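Local coordinates for Esterase/lipase (Uncultured bacterium, PDB 3K6K), which probably hydrolyses carboxylic ester bonds, as an alpha/beta hydrolase related to hormone-sensitive lipase, at residues V68-A74 with A112-D118; R54-L60 with T104-K108; T163-M167 with G180-L184. All blocks are in the same frame, centred on the assembly; numbering follows the deposited sequence.

Interaction 1 of 3, residues V68-A74 with A112-D118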
loop_
_atom_site.group_PDB
_atom_site.type_symbol
_atom_site.label_atom_id
_atom_site.label_comp_id
_atom_site.label_asym_id
_atom_site.label_seq_id
_atom_site.Cartn_x
_atom_site.Cartn_y
_atom_site.Cartn_z
ATOM N N VAL A 68 25.328 -14.881 -16.799
ATOM C CA VAL A 68 23.917 -15.290 -16.786
ATOM C C VAL A 68 23.230 -14.742 -18.038
ATOM O O VAL A 68 23.315 -13.543 -18.316
ATOM C CB VAL A 68 23.210 -14.741 -15.569
ATOM C CG1 VAL A 68 21.818 -15.371 -15.454
ATOM C CG2 VAL A 68 24.083 -14.897 -14.323
ATOM N N PRO A 69 22.588 -15.619 -18.814
ATOM C CA PRO A 69 21.979 -15.215 -20.094
ATOM C C PRO A 69 20.849 -14.239 -19.868
ATOM O O PRO A 69 20.104 -14.368 -18.895
ATOM C CB PRO A 69 21.408 -16.544 -20.673
ATOM C CG PRO A 69 22.178 -17.596 -20.001
ATOM C CD PRO A 69 22.422 -17.060 -18.570
ATOM N N CYS A 70 20.744 -13.243 -20.732
ATOM C CA CYS A 70 19.647 -12.362 -20.608
ATOM C C CYS A 70 19.237 -11.787 -21.926
ATOM O O CYS A 70 20.012 -11.792 -22.877
ATOM C CB CYS A 70 19.965 -11.257 -19.565
ATOM S SG CYS A 70 21.156 -10.002 -20.092
ATOM N N ILE A 71 18.009 -11.301 -21.995
ATOM C CA ILE A 71 17.575 -10.543 -23.132
ATOM C C ILE A 71 17.538 -9.088 -22.711
ATOM O O ILE A 71 16.754 -8.706 -21.837
ATOM C CB ILE A 71 16.187 -10.984 -23.646
ATOM C CG1 ILE A 71 16.205 -12.439 -24.085
ATOM C CG2 ILE A 71 15.673 -10.036 -24.756
ATOM C CD1 ILE A 71 14.763 -12.937 -24.475
ATOM N N ARG A 72 18.402 -8.287 -23.325
ATOM C CA ARG A 72 18.454 -6.866 -23.101
ATOM C C ARG A 72 17.460 -6.225 -24.043
ATOM O O ARG A 72 17.313 -6.675 -25.196
ATOM C CB ARG A 72 19.874 -6.373 -23.374
ATOM C CG ARG A 72 20.104 -4.918 -23.060
ATOM C CD ARG A 72 21.556 -4.465 -23.244
ATOM N NE ARG A 72 21.844 -4.046 -24.611
ATOM C CZ ARG A 72 22.843 -4.548 -25.330
ATOM N NH1 ARG A 72 23.657 -5.473 -24.793
ATOM N NH2 ARG A 72 23.035 -4.111 -26.577
ATOM N N GLN A 73 16.776 -5.181 -23.565
ATOM C CA GLN A 73 15.596 -4.644 -24.234
ATOM C C GLN A 73 15.579 -3.141 -24.060
ATOM O O GLN A 73 15.750 -2.616 -22.924
ATOM C CB GLN A 73 14.294 -5.266 -23.632
ATOM C CG GLN A 73 14.354 -6.772 -23.401
ATOM C CD GLN A 73 13.115 -7.430 -22.773
ATOM O OE1 GLN A 73 13.234 -8.513 -22.168
ATOM N NE2 GLN A 73 11.943 -6.845 -22.955
ATOM N N ALA A 74 15.367 -2.447 -25.166
ATOM C CA ALA A 74 15.385 -0.995 -25.187
ATOM C C ALA A 74 14.988 -0.413 -26.555
ATOM O O ALA A 74 15.156 -1.062 -27.621
ATOM C CB ALA A 74 16.749 -0.504 -24.823
ATOM N N ALA A 112 14.123 3.105 -20.513
ATOM C CA ALA A 112 15.191 2.398 -19.872
ATOM C C ALA A 112 15.694 1.248 -20.751
ATOM O O ALA A 112 15.035 0.785 -21.720
ATOM C CB ALA A 112 14.702 1.829 -18.530
ATOM N N THR A 113 16.855 0.755 -20.357
ATOM C CA THR A 113 17.354 -0.464 -20.870
ATOM C C THR A 113 17.001 -1.512 -19.838
ATOM O O THR A 113 17.425 -1.450 -18.694
ATOM C CB THR A 113 18.869 -0.384 -21.115
ATOM O OG1 THR A 113 19.139 0.711 -22.007
ATOM C CG2 THR A 113 19.404 -1.676 -21.697
ATOM N N LEU A 114 16.247 -2.511 -20.254
ATOM C CA LEU A 114 15.828 -3.524 -19.327
ATOM C C LEU A 114 16.591 -4.798 -19.677
ATOM O O LEU A 114 16.785 -5.105 -20.840
ATOM C CB LEU A 114 14.312 -3.683 -19.423
ATOM C CG LEU A 114 13.656 -4.762 -18.576
ATOM C CD1 LEU A 114 12.205 -4.344 -18.196
ATOM C CD2 LEU A 114 13.648 -6.075 -19.364
ATOM N N TRP A 115 17.014 -5.546 -18.676
ATOM C CA TRP A 115 17.830 -6.727 -18.856
ATOM C C TRP A 115 16.996 -7.783 -18.181
ATOM O O TRP A 115 16.944 -7.797 -16.961
ATOM C CB TRP A 115 19.120 -6.615 -18.033
ATOM C CG TRP A 115 19.996 -5.460 -18.429
ATOM C CD1 TRP A 115 19.780 -4.146 -18.167
ATOM C CD2 TRP A 115 21.231 -5.527 -19.174
ATOM N NE1 TRP A 115 20.790 -3.383 -18.687
ATOM C CE2 TRP A 115 21.699 -4.203 -19.312
ATOM C CE3 TRP A 115 21.982 -6.588 -19.744
ATOM C CZ2 TRP A 115 22.893 -3.882 -20.020
ATOM C CZ3 TRP A 115 23.177 -6.290 -20.423
ATOM C CH2 TRP A 115 23.626 -4.932 -20.554
ATOM N N SER A 116 16.346 -8.640 -18.965
ATOM C CA SER A 116 15.501 -9.672 -18.406
ATOM C C SER A 116 16.299 -10.943 -18.198
ATOM O O SER A 116 16.746 -11.619 -19.161
ATOM C CB SER A 116 14.224 -9.872 -19.254
ATOM O OG SER A 116 13.391 -10.882 -18.683
ATOM N N LEU A 117 16.512 -11.269 -16.937
ATOM C CA LEU A 117 17.479 -12.290 -16.625
ATOM C C LEU A 117 16.932 -13.659 -16.876
ATOM O O LEU A 117 15.827 -13.910 -16.494
ATOM C CB LEU A 117 17.901 -12.179 -15.174
ATOM C CG LEU A 117 19.099 -13.040 -14.854
ATOM C CD1 LEU A 117 20.347 -12.253 -15.293
ATOM C CD2 LEU A 117 19.146 -13.439 -13.370
ATOM N N ASP A 118 17.706 -14.547 -17.520
ATOM C CA ASP A 118 17.373 -15.998 -17.549
ATOM C C ASP A 118 18.006 -16.728 -16.364
ATOM O O ASP A 118 18.808 -17.655 -16.539
ATOM C CB ASP A 118 17.790 -16.657 -18.895
ATOM C CG ASP A 118 16.901 -17.844 -19.309
ATOM O OD1 ASP A 118 16.352 -18.611 -18.486
ATOM O OD2 ASP A 118 16.740 -18.000 -20.518
HETATM O O HOH W 1 11.480 -10.515 -20.428
#
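The indole of Trp115 has Arg72 CD over one face of its six-membered ring, a CH-pi contact 3.6 Å from the ring centroid. Cys70 SG lies at the ring edge, near the plane, 3.5 Å from Trp115 CE3. This is a sulfur-aromatic contact. His82 accepts a hydrogen bond from Trp115 NE1, and helix 129-145 packs on the indole. The two strands, 68-74 and 113-117, are antiparallel neighbours in the central sheet of the alpha/beta hydrolase fold, with an angle of 160° between their directions. Arg72 and Trp115 form a non-hydrogen-bonded pair, and their side chains run side by side. Arg72 CG stands anti to the backbone N (chi1 -175°), and the chain stays extended to CD and turns at chi3. The CD methylene is thus laid on the ring, with the guanidinium plane inclined 58° to it. Thr113 CG2 lies at the edge of that guanidinium and touches Arg72 CG. Leu117, on the sheet face of Cys70 and Trp115, meets Val68: Val68 CG1 is 3.5 Å from Leu117 CD1, tighter than usual for two carbons. The backbone ladder has two bonds each in the Ile71-Ser116 and Gln73-Leu114 pairs. Asp118 N extends it to Pro69 O at 2.8 Å. The face toward helix 96-110 carries Ile71, Gln73, Leu114 and Ser116. There the extended Gln73 side chain lies along Leu114, with CD 3.7 Å from Leu114 CD2. Gln73 NE2 is hydrogen-bonded to Thr103 OG1. One water donates to Gln73 OE1 and accepts from Ser116 OG, which is 2.6 Å from the water oxygen.

Interaction 2 of 3, residues R54-L60 with T104-K108. With SO4 (sulfate ion), chain E.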
loop_
_atom_site.group_PDB
_atom_site.type_symbol
_atom_site.label_atom_id
_atom_site.label_comp_id
_atom_site.label_asym_id
_atom_site.label_seq_id
_atom_site.Cartn_x
_atom_site.Cartn_y
_atom_site.Cartn_z
ATOM N N ARG A 54 4.308 -7.261 -28.308
ATOM C CA ARG A 54 5.529 -6.747 -27.686
ATOM C C ARG A 54 5.680 -5.258 -28.078
ATOM O O ARG A 54 5.227 -4.851 -29.129
ATOM C CB ARG A 54 6.740 -7.555 -28.156
ATOM C CG ARG A 54 6.623 -9.018 -27.835
ATOM C CD ARG A 54 7.650 -9.790 -28.567
ATOM N NE ARG A 54 7.568 -11.251 -28.390
ATOM C CZ ARG A 54 8.475 -12.103 -28.892
ATOM N NH1 ARG A 54 9.516 -11.636 -29.601
ATOM N NH2 ARG A 54 8.354 -13.409 -28.691
ATOM N N ALA A 55 6.268 -4.418 -27.246
ATOM C CA ALA A 55 6.186 -3.008 -27.594
ATOM C C ALA A 55 6.937 -2.717 -28.916
ATOM O O ALA A 55 8.025 -3.254 -29.171
ATOM C CB ALA A 55 6.648 -2.119 -26.441
ATOM N N GLU A 56 6.305 -1.908 -29.758
ATOM C CA GLU A 56 6.882 -1.552 -31.037
ATOM C C GLU A 56 8.145 -0.807 -30.728
ATOM O O GLU A 56 8.159 0.047 -29.851
ATOM C CB GLU A 56 5.932 -0.661 -31.850
ATOM C CG GLU A 56 6.585 0.034 -33.095
ATOM C CD GLU A 56 5.519 0.557 -34.089
ATOM O OE1 GLU A 56 5.816 0.617 -35.308
ATOM O OE2 GLU A 56 4.375 0.897 -33.659
ATOM N N GLY A 57 9.215 -1.156 -31.425
ATOM C CA GLY A 57 10.429 -0.353 -31.370
ATOM C C GLY A 57 11.376 -0.779 -30.276
ATOM O O GLY A 57 12.404 -0.120 -30.066
ATOM N N VAL A 58 11.022 -1.831 -29.559
ATOM C CA VAL A 58 11.877 -2.380 -28.524
ATOM C C VAL A 58 12.751 -3.449 -29.118
ATOM O O VAL A 58 12.279 -4.476 -29.459
ATOM C CB VAL A 58 11.127 -2.913 -27.252
ATOM C CG1 VAL A 58 12.048 -3.557 -26.364
ATOM C CG2 VAL A 58 10.483 -1.845 -26.516
ATOM N N GLU A 59 14.037 -3.183 -29.196
ATOM C CA GLU A 59 15.023 -4.094 -29.796
ATOM C C GLU A 59 15.447 -5.123 -28.795
ATOM O O GLU A 59 15.686 -4.808 -27.604
ATOM C CB GLU A 59 16.217 -3.332 -30.402
ATOM C CG GLU A 59 15.679 -2.420 -31.514
ATOM C CD GLU A 59 16.708 -1.558 -32.261
ATOM O OE1 GLU A 59 16.362 -1.185 -33.402
ATOM O OE2 GLU A 59 17.825 -1.254 -31.761
ATOM N N LEU A 60 15.523 -6.362 -29.269
ATOM C CA LEU A 60 15.835 -7.466 -28.395
ATOM C C LEU A 60 17.243 -7.984 -28.589
ATOM O O LEU A 60 17.513 -8.785 -29.502
ATOM C CB LEU A 60 14.821 -8.614 -28.572
ATOM C CG LEU A 60 13.357 -8.360 -28.279
ATOM C CD1 LEU A 60 12.430 -9.565 -28.626
ATOM C CD2 LEU A 60 13.189 -7.873 -26.811
ATOM N N THR A 104 8.872 -5.545 -22.317
ATOM C CA THR A 104 9.042 -4.617 -23.419
ATOM C C THR A 104 8.240 -3.376 -23.162
ATOM O O THR A 104 8.667 -2.273 -23.538
ATOM C CB THR A 104 8.661 -5.222 -24.807
ATOM O OG1 THR A 104 7.339 -5.762 -24.743
ATOM C CG2 THR A 104 9.669 -6.335 -25.234
ATOM N N GLN A 105 7.083 -3.530 -22.523
ATOM C CA GLN A 105 6.319 -2.332 -22.098
ATOM C C GLN A 105 7.094 -1.590 -21.006
ATOM O O GLN A 105 7.264 -0.379 -21.084
ATOM C CB GLN A 105 4.862 -2.647 -21.653
ATOM C CG GLN A 105 3.952 -3.232 -22.703
ATOM C CD GLN A 105 3.668 -2.257 -23.868
ATOM O OE1 GLN A 105 3.167 -2.655 -24.963
ATOM N NE2 GLN A 105 3.979 -0.987 -23.644
ATOM N N LEU A 106 7.611 -2.302 -20.007
ATOM C CA LEU A 106 8.397 -1.619 -18.968
ATOM C C LEU A 106 9.509 -0.804 -19.662
ATOM O O LEU A 106 9.716 0.367 -19.338
ATOM C CB LEU A 106 8.889 -2.609 -17.936
ATOM C CG LEU A 106 7.800 -3.300 -17.123
ATOM C CD1 LEU A 106 8.376 -4.458 -16.282
ATOM C CD2 LEU A 106 7.071 -2.272 -16.251
ATOM N N ALA A 107 10.227 -1.412 -20.613
ATOM C CA ALA A 107 11.348 -0.721 -21.289
ATOM C C ALA A 107 10.916 0.565 -22.085
ATOM O O ALA A 107 11.465 1.633 -21.882
ATOM C CB ALA A 107 12.114 -1.709 -22.189
ATOM N N LYS A 108 9.932 0.442 -22.969
ATOM C CA LYS A 108 9.473 1.546 -23.750
ATOM C C LYS A 108 8.939 2.743 -22.912
ATOM O O LYS A 108 9.412 3.881 -23.082
ATOM C CB LYS A 108 8.394 1.072 -24.723
ATOM C CG LYS A 108 7.870 2.157 -25.639
ATOM C CD LYS A 108 7.051 1.515 -26.746
ATOM C CE LYS A 108 6.546 2.532 -27.772
ATOM N NZ LYS A 108 7.542 2.786 -28.896
HETATM S S SO4 E . 2.962 -0.430 -28.289
HETATM O O1 SO4 E . 2.030 -0.862 -27.258
HETATM O O2 SO4 E . 4.046 0.332 -27.637
HETATM O O3 SO4 E . 3.378 -1.672 -28.954
HETATM O O4 SO4 E . 2.367 0.416 -29.311
#
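Thr104 OG1 accepts the backbone N-H of Ala55 at 3.0 Å, in a nearly straight bond (165° at the hydrogen). The same hydroxyl is hydrogen-bonded to Leu100 O, one turn back in helix 96-110. With chi1 at 53°, OG1 sits between the backbone N and the carbonyl carbon, and CG2 is turned to Val58 CG1, at 3.8 Å, and Leu60 CD2. A valine in place of Thr104 would probably leave Ala55 N without its acceptor and loosen the hold of the loop on the helix. The second bond across the contact starts from Lys108. Its chain is extended as far as CE and bends at the last torsion, which brings NZ to Glu56 O at 3.0 Å. The donor is tilted 29° from the carbonyl plane. Glu56 N donates a hydrogen bond to O3 of a sulfate ion, also at 3.0 Å. The sulfate is probably from the crystallisation liquor, and Lys108 CE lies 3.3 Å from its O2. Between these bonds Ala55 CB rests near Lys108 CD. Val58 CG2 lies 3.5 Å from Thr104 O, which is satisfied within the helix by Lys108 N. Residues Ala55 to Val58 form a type II beta turn, with a weak 3.3 Å bond from Val58 N to Ala55 O. It leads into outermost strand 59-65: a loop packed on a helix that flanks the sheet of an alpha/beta hydrolase fold.

Interaction 3 of 3, residues T163-M167 with G180-L184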
loop_
_atom_site.group_PDB
_atom_site.type_symbol
_atom_site.label_atom_id
_atom_site.label_comp_id
_atom_site.label_asym_id
_atom_site.label_seq_id
_atom_site.Cartn_x
_atom_site.Cartn_y
_atom_site.Cartn_z
ATOM N N THR A 163 13.570 -10.343 -6.447
ATOM C CA THR A 163 13.950 -8.953 -6.357
ATOM C C THR A 163 14.206 -8.472 -4.921
ATOM O O THR A 163 15.099 -7.678 -4.708
ATOM C CB THR A 163 13.096 -7.966 -7.172
ATOM O OG1 THR A 163 12.678 -6.836 -6.347
ATOM C CG2 THR A 163 11.982 -8.605 -7.869
ATOM N N THR A 164 13.475 -8.989 -3.937
ATOM C CA THR A 164 13.840 -8.765 -2.540
ATOM C C THR A 164 15.046 -9.588 -2.081
ATOM O O THR A 164 16.130 -8.993 -1.865
ATOM C CB THR A 164 12.677 -8.871 -1.638
ATOM O OG1 THR A 164 11.812 -7.812 -1.999
ATOM C CG2 THR A 164 13.085 -8.680 -0.162
ATOM N N ALA A 165 14.877 -10.912 -1.963
ATOM C CA ALA A 165 16.014 -11.856 -1.762
ATOM C C ALA A 165 17.381 -11.496 -2.389
ATOM O O ALA A 165 18.352 -11.330 -1.695
ATOM C CB ALA A 165 15.592 -13.232 -2.194
ATOM N N SER A 166 17.469 -11.330 -3.704
ATOM C CA SER A 166 18.743 -10.896 -4.333
ATOM C C SER A 166 19.411 -9.650 -3.703
ATOM O O SER A 166 20.650 -9.520 -3.730
ATOM C CB SER A 166 18.547 -10.602 -5.829
ATOM O OG SER A 166 17.782 -9.402 -6.051
ATOM N N MET A 167 18.608 -8.728 -3.160
ATOM C CA MET A 167 19.172 -7.497 -2.616
ATOM C C MET A 167 19.606 -7.719 -1.167
ATOM O O MET A 167 20.601 -7.106 -0.718
ATOM C CB MET A 167 18.215 -6.290 -2.764
ATOM C CG MET A 167 18.003 -5.934 -4.194
ATOM S SD MET A 167 19.584 -5.445 -4.982
ATOM C CE MET A 167 19.922 -6.913 -6.032
ATOM N N GLY A 180 15.663 1.541 -6.442
ATOM C CA GLY A 180 14.329 1.034 -5.982
ATOM C C GLY A 180 14.023 -0.433 -6.340
ATOM O O GLY A 180 14.711 -1.062 -7.126
ATOM N N LEU A 181 13.006 -0.998 -5.718
ATOM C CA LEU A 181 12.576 -2.314 -6.021
ATOM C C LEU A 181 11.120 -2.228 -6.511
ATOM O O LEU A 181 10.267 -1.683 -5.763
ATOM C CB LEU A 181 12.654 -3.156 -4.730
ATOM C CG LEU A 181 14.031 -3.256 -4.019
ATOM C CD1 LEU A 181 13.910 -3.785 -2.632
ATOM C CD2 LEU A 181 15.000 -4.138 -4.782
ATOM N N VAL A 182 10.806 -2.717 -7.732
ATOM C CA VAL A 182 9.397 -2.962 -8.127
ATOM C C VAL A 182 8.974 -4.434 -8.105
ATOM O O VAL A 182 9.684 -5.312 -8.610
ATOM C CB VAL A 182 9.078 -2.383 -9.466
ATOM C CG1 VAL A 182 7.572 -2.492 -9.749
ATOM C CG2 VAL A 182 9.502 -0.903 -9.508
ATOM N N MET A 183 7.801 -4.727 -7.550
ATOM C CA MET A 183 7.312 -6.116 -7.449
ATOM C C MET A 183 5.833 -6.276 -7.849
ATOM O O MET A 183 4.955 -5.614 -7.327
ATOM C CB MET A 183 7.544 -6.701 -6.034
ATOM C CG MET A 183 9.012 -6.755 -5.613
ATOM S SD MET A 183 9.134 -7.135 -3.853
ATOM C CE MET A 183 9.205 -5.489 -3.169
ATOM N N LEU A 184 5.564 -7.178 -8.781
ATOM C CA LEU A 184 4.231 -7.356 -9.340
ATOM C C LEU A 184 3.748 -8.684 -8.734
ATOM O O LEU A 184 4.339 -9.732 -9.045
ATOM C CB LEU A 184 4.388 -7.426 -10.878
ATOM C CG LEU A 184 4.357 -6.173 -11.754
ATOM C CD1 LEU A 184 4.631 -4.848 -11.014
ATOM C CD2 LEU A 184 5.115 -6.243 -13.107
#
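Leu181 CD2 touches Met167 CG at 3.5 Å, the apolar contact between helix 158-172 and strand 180-184. The short segments run at 148° to each other, their axes 9.5 Å apart. Leu181 points toward the helix and lies alongside Met167, the two side chains pointing opposite ways. The Met167 bend at chi2 (-62°) puts SD off the line to Leu181, and CG makes the touch. Leu181 CD2 also lies 3.5 Å from the carbonyl oxygen Thr163 O.

The second kind of contact sets threonine hydroxyls against apolar side chains. Thr163 OG1 lies 3.7 Å from Met183 CG and 3.9 Å from Leu181 CD2. Chi1 of Thr163 is unusual, which makes the exact placing of OG1 less certain. Thr164 meets Met183 at about a right angle, with OG1 3.3 Å from SD and 3.7 Å from CE. Met183 comes off the strand with CG anti to its carbonyl carbon (chi1 -61°), then bends at chi3. This sets its sulfur and terminal methyl beside the Thr164 hydroxyl. Both hydroxyls are buried and have no hydrogen-bonding partner in the model.

Around these residues, Ile153 touches Thr163 and Leu181. Met243 touches Thr164, Leu181 and Met183. The side chain of Val182 faces the other way, onto helix 291-305. Strand 151-156, helix 158-172 and strand 180-184 form a beta-alpha-beta crossover of the alpha/beta hydrolase fold. The turn between strand 151-156 and helix 158-172 holds a GxSxG sequence around Ser157, consistent with a nucleophile elbow.

All three contacts involve the same central sheet, at different depths. Interaction 3 is fully buried, interaction 1 partly buried, and interaction 2 is a surface contact. Interactions 1 and 2 touch and share neighbouring parts of the chain: strand 59-65 is followed by 68-74, and helix 96-110 by 113-117. Ala74 O and Glu59 N probably form a hydrogen bond between them, and Gln73 packs on Thr104. Interaction 3 lies apart, its centre about 16 Å from that of interaction 1. The chemistry differs too. Interaction 1 joins a backbone ladder to side-chain contacts on both sheet faces, interaction 2 relies on side-chain to backbone bonds with some packing, and interaction 3 is side-chain packing.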